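Nitroreductase-like family protein (Bacillus cereus, PDB 2I7H) is a flavin mononucleotide-binding protein of the nitroreductase family, with flavin pockets built by both subunits of a two-chain assembly. Local coordinates at residues K47-W52 against D110-A115; V98-D103 against G156-G161; V135-G140 against I162-Y167. All coordinates share one frame; numbering follows the deposited sequence. Where two conformers were deposited one is given.

Interaction 1 (K47-W52 against D110-A115)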
# COMPACT_ATOMS: atom_id res chain seq x y z
N LYS A 47 -14.72 0.57 -4.36
CA LYS A 47 -15.92 1.35 -4.65
C LYS A 47 -15.64 2.81 -5.04
O LYS A 47 -16.55 3.64 -5.04
CB LYS A 47 -16.92 1.26 -3.48
CG LYS A 47 -17.43 -0.14 -3.22
CD LYS A 47 -18.34 -0.64 -4.34
CE LYS A 47 -19.12 -1.88 -3.92
NZ LYS A 47 -20.35 -2.05 -4.73
N HIS A 48 -14.39 3.10 -5.37
CA HIS A 48 -13.97 4.45 -5.81
C HIS A 48 -14.29 5.49 -4.72
O HIS A 48 -14.78 6.61 -5.00
CB HIS A 48 -14.61 4.79 -7.18
CG HIS A 48 -13.99 5.96 -7.88
ND1 HIS A 48 -12.74 5.89 -8.48
CD2 HIS A 48 -14.44 7.22 -8.08
CE1 HIS A 48 -12.45 7.07 -9.01
NE2 HIS A 48 -13.46 7.89 -8.78
N ARG A 49 -14.02 5.11 -3.47
CA ARG A 49 -14.24 6.01 -2.32
C ARG A 49 -13.13 7.04 -2.19
O ARG A 49 -13.31 8.04 -1.50
CB ARG A 49 -14.39 5.25 -1.00
CG ARG A 49 -15.68 4.49 -0.87
CD ARG A 49 -15.93 4.04 0.57
NE ARG A 49 -15.00 2.99 0.98
CZ ARG A 49 -15.22 1.68 0.86
NH1 ARG A 49 -14.31 0.80 1.30
NH2 ARG A 49 -16.35 1.25 0.31
N GLU A 50 -12.00 6.79 -2.87
CA GLU A 50 -10.83 7.68 -2.86
C GLU A 50 -10.57 8.26 -1.45
O GLU A 50 -10.63 9.47 -1.27
CB GLU A 50 -10.99 8.80 -3.91
CG GLU A 50 -11.01 8.32 -5.35
CD GLU A 50 -11.16 9.48 -6.35
OE1 GLU A 50 -12.27 10.06 -6.46
OE2 GLU A 50 -10.16 9.81 -7.01
N PRO A 51 -10.28 7.40 -0.47
CA PRO A 51 -10.32 7.82 0.93
C PRO A 51 -9.23 8.83 1.34
O PRO A 51 -9.31 9.41 2.43
CB PRO A 51 -10.11 6.49 1.68
CG PRO A 51 -9.30 5.67 0.74
CD PRO A 51 -9.91 5.97 -0.58
N TRP A 52 -8.23 9.02 0.50
CA TRP A 52 -7.03 9.75 0.91
C TRP A 52 -7.27 11.28 0.92
O TRP A 52 -8.02 11.80 0.08
CB TRP A 52 -5.86 9.39 -0.02
CG TRP A 52 -6.27 9.34 -1.46
CD1 TRP A 52 -6.56 10.43 -2.28
CD2 TRP A 52 -6.51 8.17 -2.26
NE1 TRP A 52 -6.92 10.00 -3.52
CE2 TRP A 52 -6.91 8.62 -3.55
CE3 TRP A 52 -6.42 6.79 -2.02
CZ2 TRP A 52 -7.22 7.74 -4.59
CZ3 TRP A 52 -6.73 5.90 -3.07
CH2 TRP A 52 -7.13 6.39 -4.34
N ASP A 110 -10.78 -0.83 6.80
CA ASP A 110 -9.62 -1.58 6.37
C ASP A 110 -9.35 -1.38 4.89
O ASP A 110 -8.22 -1.14 4.49
CB ASP A 110 -9.80 -3.09 6.67
CG ASP A 110 -9.64 -3.41 8.15
OD1 ASP A 110 -9.30 -2.51 8.97
OD2 ASP A 110 -9.93 -4.55 8.51
N GLU A 111 -10.40 -1.50 4.07
CA GLU A 111 -10.32 -1.17 2.64
C GLU A 111 -9.80 0.25 2.40
O GLU A 111 -8.94 0.46 1.57
CB GLU A 111 -11.71 -1.33 1.97
CG GLU A 111 -12.02 -2.75 1.60
CD GLU A 111 -13.50 -3.00 1.26
OE1 GLU A 111 -14.34 -2.10 1.36
OE2 GLU A 111 -13.83 -4.14 0.94
N ASP A 112 -10.33 1.22 3.11
CA ASP A 112 -9.91 2.60 2.91
C ASP A 112 -8.44 2.79 3.27
O ASP A 112 -7.68 3.47 2.56
CB ASP A 112 -10.82 3.53 3.72
CG ASP A 112 -12.19 3.63 3.10
OD1 ASP A 112 -12.38 3.15 1.95
OD2 ASP A 112 -13.07 4.23 3.73
N TYR A 113 -8.05 2.18 4.37
CA TYR A 113 -6.68 2.20 4.85
C TYR A 113 -5.72 1.52 3.85
O TYR A 113 -4.66 2.07 3.51
CB TYR A 113 -6.64 1.54 6.23
CG TYR A 113 -5.34 1.62 6.93
CD1 TYR A 113 -4.93 2.79 7.57
CD2 TYR A 113 -4.49 0.53 6.96
CE1 TYR A 113 -3.70 2.86 8.22
CE2 TYR A 113 -3.26 0.60 7.61
CZ TYR A 113 -2.88 1.74 8.22
OH TYR A 113 -1.69 1.75 8.87
N ALA A 114 -6.11 0.35 3.35
CA ALA A 114 -5.39 -0.33 2.27
C ALA A 114 -5.13 0.60 1.07
O ALA A 114 -3.98 0.75 0.60
CB ALA A 114 -6.16 -1.59 1.83
N ALA A 115 -6.21 1.23 0.59
CA ALA A 115 -6.16 2.18 -0.52
C ALA A 115 -5.27 3.36 -0.19
O ALA A 115 -4.51 3.84 -1.04
CB ALA A 115 -7.60 2.66 -0.88
O HOH W 1 -16.83 -1.46 0.59

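Interaction 2 (V98-D103 against G156-G161)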
# COMPACT_ATOMS: atom_id res chain seq x y z
N VAL A 98 -0.88 12.50 5.55
CA VAL A 98 -1.87 11.76 4.76
C VAL A 98 -2.90 11.21 5.74
O VAL A 98 -2.54 10.49 6.69
CB VAL A 98 -1.26 10.60 3.96
CG1 VAL A 98 -2.35 9.82 3.22
CG2 VAL A 98 -0.12 11.10 2.97
N TYR A 99 -4.16 11.55 5.53
CA TYR A 99 -5.19 11.15 6.44
C TYR A 99 -6.46 10.71 5.71
O TYR A 99 -6.59 10.91 4.49
CB TYR A 99 -5.46 12.26 7.50
CG TYR A 99 -6.11 13.47 6.95
CD1 TYR A 99 -5.33 14.50 6.38
CD2 TYR A 99 -7.49 13.59 6.95
CE1 TYR A 99 -5.93 15.61 5.84
CE2 TYR A 99 -8.10 14.72 6.42
CZ TYR A 99 -7.31 15.72 5.86
OH TYR A 99 -7.93 16.82 5.33
N MSE A 100 -7.36 10.09 6.47
CA MSE A 100 -8.65 9.61 5.94
C MSE A 100 -9.73 9.72 7.02
O MSE A 100 -9.42 9.72 8.22
CB MSE A 100 -8.55 8.15 5.46
CG MSE A 100 -8.16 7.18 6.58
SE MSE A 100 -8.09 5.36 5.94
CE MSE A 100 -8.96 4.50 7.37
N ASN A 101 -10.98 9.78 6.58
CA ASN A 101 -12.09 9.65 7.52
C ASN A 101 -12.17 8.21 7.94
O ASN A 101 -12.13 7.32 7.09
CB ASN A 101 -13.40 10.13 6.89
CG ASN A 101 -13.37 11.61 6.61
OD1 ASN A 101 -13.15 12.41 7.50
ND2 ASN A 101 -13.56 11.97 5.34
N GLU A 102 -12.31 7.98 9.24
CA GLU A 102 -12.35 6.63 9.73
C GLU A 102 -13.76 6.09 9.67
O GLU A 102 -14.64 6.57 10.38
CB GLU A 102 -11.83 6.58 11.17
CG GLU A 102 -11.75 5.19 11.67
CD GLU A 102 -10.43 4.61 11.44
OE1 GLU A 102 -9.88 4.06 12.38
OE2 GLU A 102 -9.93 4.72 10.30
N ASP A 103 -13.97 5.10 8.82
CA ASP A 103 -15.28 4.46 8.71
C ASP A 103 -15.48 3.66 10.00
O ASP A 103 -14.57 3.00 10.44
CB ASP A 103 -15.38 3.58 7.43
CG ASP A 103 -16.82 3.18 7.09
OD1 ASP A 103 -17.46 2.44 7.86
OD2 ASP A 103 -17.33 3.63 6.01
N GLY A 156 -11.99 10.81 14.71
CA GLY A 156 -12.46 9.98 13.61
C GLY A 156 -11.90 10.36 12.24
O GLY A 156 -12.46 9.98 11.21
N GLN A 157 -10.80 11.11 12.24
CA GLN A 157 -9.94 11.20 11.07
C GLN A 157 -8.61 10.57 11.44
O GLN A 157 -8.00 10.96 12.44
CB GLN A 157 -9.76 12.63 10.60
CG GLN A 157 -11.04 13.21 10.04
CD GLN A 157 -10.88 14.64 9.61
OE1 GLN A 157 -10.47 15.49 10.40
NE2 GLN A 157 -11.19 14.92 8.36
N ARG A 158 -8.19 9.60 10.66
CA ARG A 158 -7.02 8.81 10.95
C ARG A 158 -5.84 9.28 10.12
O ARG A 158 -5.98 9.56 8.93
CB ARG A 158 -7.29 7.33 10.67
CG ARG A 158 -6.06 6.46 10.75
CD ARG A 158 -6.33 5.08 10.19
NE ARG A 158 -7.19 4.26 11.07
CZ ARG A 158 -6.74 3.36 11.95
NH1 ARG A 158 -5.43 3.18 12.08
NH2 ARG A 158 -7.60 2.66 12.71
N ILE A 159 -4.68 9.37 10.76
CA ILE A 159 -3.46 9.76 10.10
C ILE A 159 -2.74 8.49 9.73
O ILE A 159 -2.30 7.73 10.59
CB ILE A 159 -2.57 10.68 10.98
CG1 ILE A 159 -3.33 11.97 11.33
CG2 ILE A 159 -1.20 10.95 10.32
CD1 ILE A 159 -2.55 12.93 12.25
N VAL A 160 -2.65 8.25 8.44
CA VAL A 160 -1.97 7.07 7.91
C VAL A 160 -0.45 7.22 7.89
O VAL A 160 0.27 6.26 8.12
CB VAL A 160 -2.52 6.69 6.53
CG1 VAL A 160 -1.93 5.39 6.08
CG2 VAL A 160 -4.06 6.59 6.64
N GLY A 161 0.04 8.43 7.63
CA GLY A 161 1.46 8.67 7.65
C GLY A 161 1.79 10.13 7.47
O GLY A 161 0.96 10.92 7.00

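Interaction 3 (V135-G140 against I162-Y167). With FMN (flavin mononucleotide), chain G.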
# COMPACT_ATOMS: atom_id res chain seq x y z
N VAL A 135 10.66 9.70 3.62
CA VAL A 135 10.28 8.72 4.63
C VAL A 135 8.82 8.87 5.02
O VAL A 135 8.32 9.99 5.18
CB VAL A 135 11.02 8.84 5.96
CG1 VAL A 135 11.87 7.64 6.20
CG2 VAL A 135 11.71 10.16 6.12
N TRP A 136 8.19 7.71 5.20
CA TRP A 136 6.82 7.54 5.63
C TRP A 136 6.92 7.40 7.13
O TRP A 136 7.45 6.41 7.63
CB TRP A 136 6.31 6.23 5.05
CG TRP A 136 4.92 5.83 5.35
CD1 TRP A 136 4.16 6.13 6.46
CD2 TRP A 136 4.14 4.94 4.56
NE1 TRP A 136 2.92 5.55 6.37
CE2 TRP A 136 2.88 4.79 5.22
CE3 TRP A 136 4.35 4.29 3.32
CZ2 TRP A 136 1.86 3.99 4.70
CZ3 TRP A 136 3.32 3.53 2.79
CH2 TRP A 136 2.08 3.39 3.49
N LYS A 137 6.42 8.38 7.86
CA LYS A 137 6.58 8.33 9.30
C LYS A 137 5.32 7.91 9.99
O LYS A 137 4.21 8.29 9.59
CB LYS A 137 7.08 9.66 9.85
CG LYS A 137 8.46 9.56 10.45
CD LYS A 137 9.56 9.86 9.49
CE LYS A 137 10.75 10.42 10.27
NZ LYS A 137 11.49 9.39 11.10
N SER A 138 5.48 7.03 10.97
CA SER A 138 4.43 6.77 11.93
C SER A 138 4.97 6.85 13.33
O SER A 138 5.96 7.54 13.60
CB SER A 138 3.78 5.41 11.74
OG SER A 138 2.98 5.12 12.88
N GLY A 139 4.31 6.13 14.23
CA GLY A 139 4.61 6.28 15.65
C GLY A 139 3.47 6.97 16.33
O GLY A 139 2.53 7.44 15.66
N GLY A 140 3.59 7.07 17.64
CA GLY A 140 2.57 7.60 18.51
C GLY A 140 2.09 9.01 18.27
O GLY A 140 0.99 9.35 18.68
N ILE A 162 3.00 10.50 7.90
CA ILE A 162 3.56 11.79 7.54
C ILE A 162 4.74 11.50 6.66
O ILE A 162 5.68 10.84 7.06
CB ILE A 162 3.96 12.65 8.77
CG1 ILE A 162 2.75 12.79 9.71
CG2 ILE A 162 4.54 14.04 8.28
CD1 ILE A 162 2.90 13.79 10.85
N LEU A 163 4.68 11.97 5.42
CA LEU A 163 5.78 11.79 4.49
C LEU A 163 6.71 12.99 4.56
O LEU A 163 6.26 14.12 4.42
CB LEU A 163 5.26 11.61 3.07
CG LEU A 163 4.44 10.39 2.70
CD1 LEU A 163 3.55 10.83 1.57
CD2 LEU A 163 5.36 9.23 2.27
N HIS A 164 7.99 12.72 4.79
CA HIS A 164 9.04 13.75 4.83
C HIS A 164 9.83 13.63 3.53
O HIS A 164 10.25 12.56 3.16
CB HIS A 164 9.94 13.57 6.04
CG HIS A 164 9.24 13.88 7.34
ND1 HIS A 164 9.59 14.93 8.14
CD2 HIS A 164 8.19 13.26 7.96
CE1 HIS A 164 8.81 14.95 9.21
NE2 HIS A 164 7.95 13.95 9.12
N ILE A 165 9.98 14.74 2.83
CA ILE A 165 10.33 14.70 1.42
C ILE A 165 11.38 15.74 1.08
O ILE A 165 11.32 16.86 1.56
CB ILE A 165 9.08 15.00 0.53
CG1 ILE A 165 7.91 14.10 0.92
CG2 ILE A 165 9.42 14.87 -0.96
CD1 ILE A 165 6.54 14.72 0.66
N GLY A 166 12.32 15.37 0.22
CA GLY A 166 13.23 16.33 -0.39
C GLY A 166 14.30 15.64 -1.20
O GLY A 166 14.39 14.41 -1.21
N TYR A 167 15.09 16.44 -1.91
CA TYR A 167 16.23 15.92 -2.67
C TYR A 167 17.31 15.49 -1.69
O TYR A 167 17.37 15.97 -0.56
CB TYR A 167 16.74 16.97 -3.68
CG TYR A 167 15.72 17.28 -4.74
CD1 TYR A 167 14.97 18.46 -4.69
CD2 TYR A 167 15.47 16.37 -5.76
CE1 TYR A 167 13.99 18.73 -5.66
CE2 TYR A 167 14.50 16.62 -6.73
CZ TYR A 167 13.77 17.79 -6.67
OH TYR A 167 12.82 18.03 -7.64
N1 FMN G . 10.84 5.18 9.27
C2 FMN G . 11.16 6.04 10.31
O2 FMN G . 12.31 6.47 10.41
N3 FMN G . 10.19 6.43 11.21
C4 FMN G . 8.90 5.93 11.06
O4 FMN G . 8.09 6.03 11.96
C4A FMN G . 8.59 5.07 10.02
N5 FMN G . 7.29 4.59 9.90
C5A FMN G . 6.97 3.71 8.87
C6 FMN G . 5.66 3.28 8.81
C7 FMN G . 5.22 2.42 7.83
C7M FMN G . 3.74 2.24 7.69
C8 FMN G . 6.13 1.97 6.87
C8M FMN G . 5.61 1.12 5.74
C9 FMN G . 7.48 2.42 6.93
C9A FMN G . 7.93 3.29 7.94
N10 FMN G . 9.26 3.78 8.06
C10 FMN G . 9.57 4.68 9.10
C1' FMN G . 10.43 3.16 7.32
C2' FMN G . 11.00 1.97 8.10
O2' FMN G . 11.53 2.41 9.32
C3' FMN G . 12.03 1.04 7.40
O3' FMN G . 13.37 1.21 7.82
C4' FMN G . 12.09 1.12 5.89
O4' FMN G . 10.80 1.19 5.33
C5' FMN G . 12.83 -0.11 5.38
O5' FMN G . 13.88 0.41 4.58
P FMN G . 13.53 1.13 3.17
O1P FMN G . 14.67 2.06 2.79
O2P FMN G . 13.43 0.02 2.15
O3P FMN G . 12.20 1.88 3.17

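Interaction 1 (K47-W52 against D110-A115)
P51 brings its CA to 5.6 Å from the CA of D112, the nearest backbone approach between the irregular loop 47-52 and the helical turns 110-115. In this nitroreductase-family fold the loop leads from helix 30-40 into strand 53-58 and lies along helix 106-129, where a three-residue salt-bridge network and a small apolar patch hold the two together. R49 supplies the cation. Its chain bends at chi3 (-70°), which turns the guanidinium edge toward the helix, and D112 OD1 and E111 OE1 both lie near the guanidinium plane. R49 NE donates to D112 OD1 at 2.8 Å, using the syn lone pair of that oxygen. R49 NH1 also reaches D112 OD1, but from above the carboxylate plane, so in this conformer of D112 one oxygen receives two donors. The same NH1 meets E111 OE1 at 2.9 Å on its anti lone pair, with the two flat groups only 21° apart; the D112 carboxylate is turned much more steeply. The other E111 oxygen, OE2, is taken by S138 OG of the second subunit, so E111, which also touches the flavin, ties loop, helix and neighbouring chain together. Deeper in, P51 CB packs on D112 CB at 3.7 Å and P51 CG on A115 CB at 3.8 Å. W52 has its CG between the backbone N and the carbonyl carbon (chi1 43°), and its ring comes to the helix with CZ3 4.0 Å from A115 CB. E50 CA and P51 CD lie over one face of that indole, and F119 of the same helix stacks with it. Water 1 closes a second path between the charged groups, accepting from R49 NH2 at 2.8 Å and donating to E111 OE1.

Interaction 2 (V98-D103 against G156-G161)
R158 turns the edge of its guanidinium, not a face, to the carboxylate of E102, in the conformer given, with the two planes 35° apart. The grip is side-on and uses a separate oxygen for each main bond: R158 NH2 to E102 OE1 at 2.7 Å, on the syn lone pair, and R158 NE to E102 OE2 at 2.9 Å. The chain of E102, bent at chi2 (92°), brings its carboxylate to the R158 guanidinium. R158 NH1 has a salt bridge with D110 of the second subunit. Alongside R158 runs the selenomethionine M100, whose CE lies 3.9 Å from R158 CD. On the other side of the sheet the amides of N101 and Q157 lie side by side, their planes nearly parallel (10° apart), and Q157 NE2 donates to N101 OD1 at 3.3 Å, while Q157 OE1 accepts from T154 N. The Q157 amide stands steeply to the Y99 ring. These residues belong to neighbouring antiparallel strands, 94-101 and 157-167, joined by backbone bonds such as R158 N to M100 O and M100 N to R158 O. A classic beta bulge shifts the register by one residue, V160 and G161 both facing V98: V98 O accepts from V160 N at 2.8 Å and only weakly from G161 N, whereas V98 N donates to G161 O at 2.8 Å, nearly straight. Beyond the strand end, E102 N donates to G156 O.

Interaction 3 (V135-G140 against I162-Y167)
K137 and H164 cross at about a right angle on one side of the sheet, K137 CD standing 4.0 Å from H164 CD2 and K137 CE lying over one face of the imidazole. The lysine chain lies between the histidine and the flavin; with its bends at chi2 and chi4 (72°), K137 NZ donates to FMN O2 at 3.1 Å. V135 shares this side: it crosses H164 obliquely, with V135 CG2 3.8 Å from H164 CB. W136 takes the opposite side. With CG anti to the backbone N (chi1 180°), its indole extends away from the strand, and the methyl C7M of the flavin sits over one face of the ring, offset toward the rim, 3.7 Å from W136 NE1. L163, in the conformer given, meets W136 through a branch end, CD2 lying 4.2 Å from W136 CB. Beneath the side chains the antiparallel strands pair in the order V135 with H164, W136 with L163 and K137 with I162. H164 N donates to V135 O at 2.8 Å, and K137 N to I162 O at 2.7 Å, the latter tilted from the carbonyl plane. Where the strand gives way to loop, S138 N donates to FMN O4 at 3.0 Å. The pair thus forms one wall of the flavin pocket, to which S19, R21 and R17 of the same chain and N45 and H46 of the second subunit add further hydrogen bonds. Strand 94-101 runs along the far side of strand 157-167 from 132-137. Helix 106-129 packs against W136 and L163 through M120, and F89 of helix 75-90 meets the H164 ring edge-to-face.

How the interactions relate
Interactions 2 and 3 lie on the same antiparallel sheet, about 15 Å apart between centres, and share strand 157-167: interaction 2 uses its first half against 94-101, interaction 3 its second half against 132-137, while 94-101 continues along the other edge. Between them V160 O probably accepts a hydrogen bond from W136 NE1. Interaction 1 touches interaction 2 where the selenium of M100 packs on D112 and Y113; its centre lies about 10 Å from that of interaction 2 and 20 Å from that of interaction 3. Along the chain, interaction 2 crosses both others; interaction 1 closes before interaction 3 opens. Across the dimer E111 bonds S138, joining interactions 1 and 3, and R158 bridges to D110.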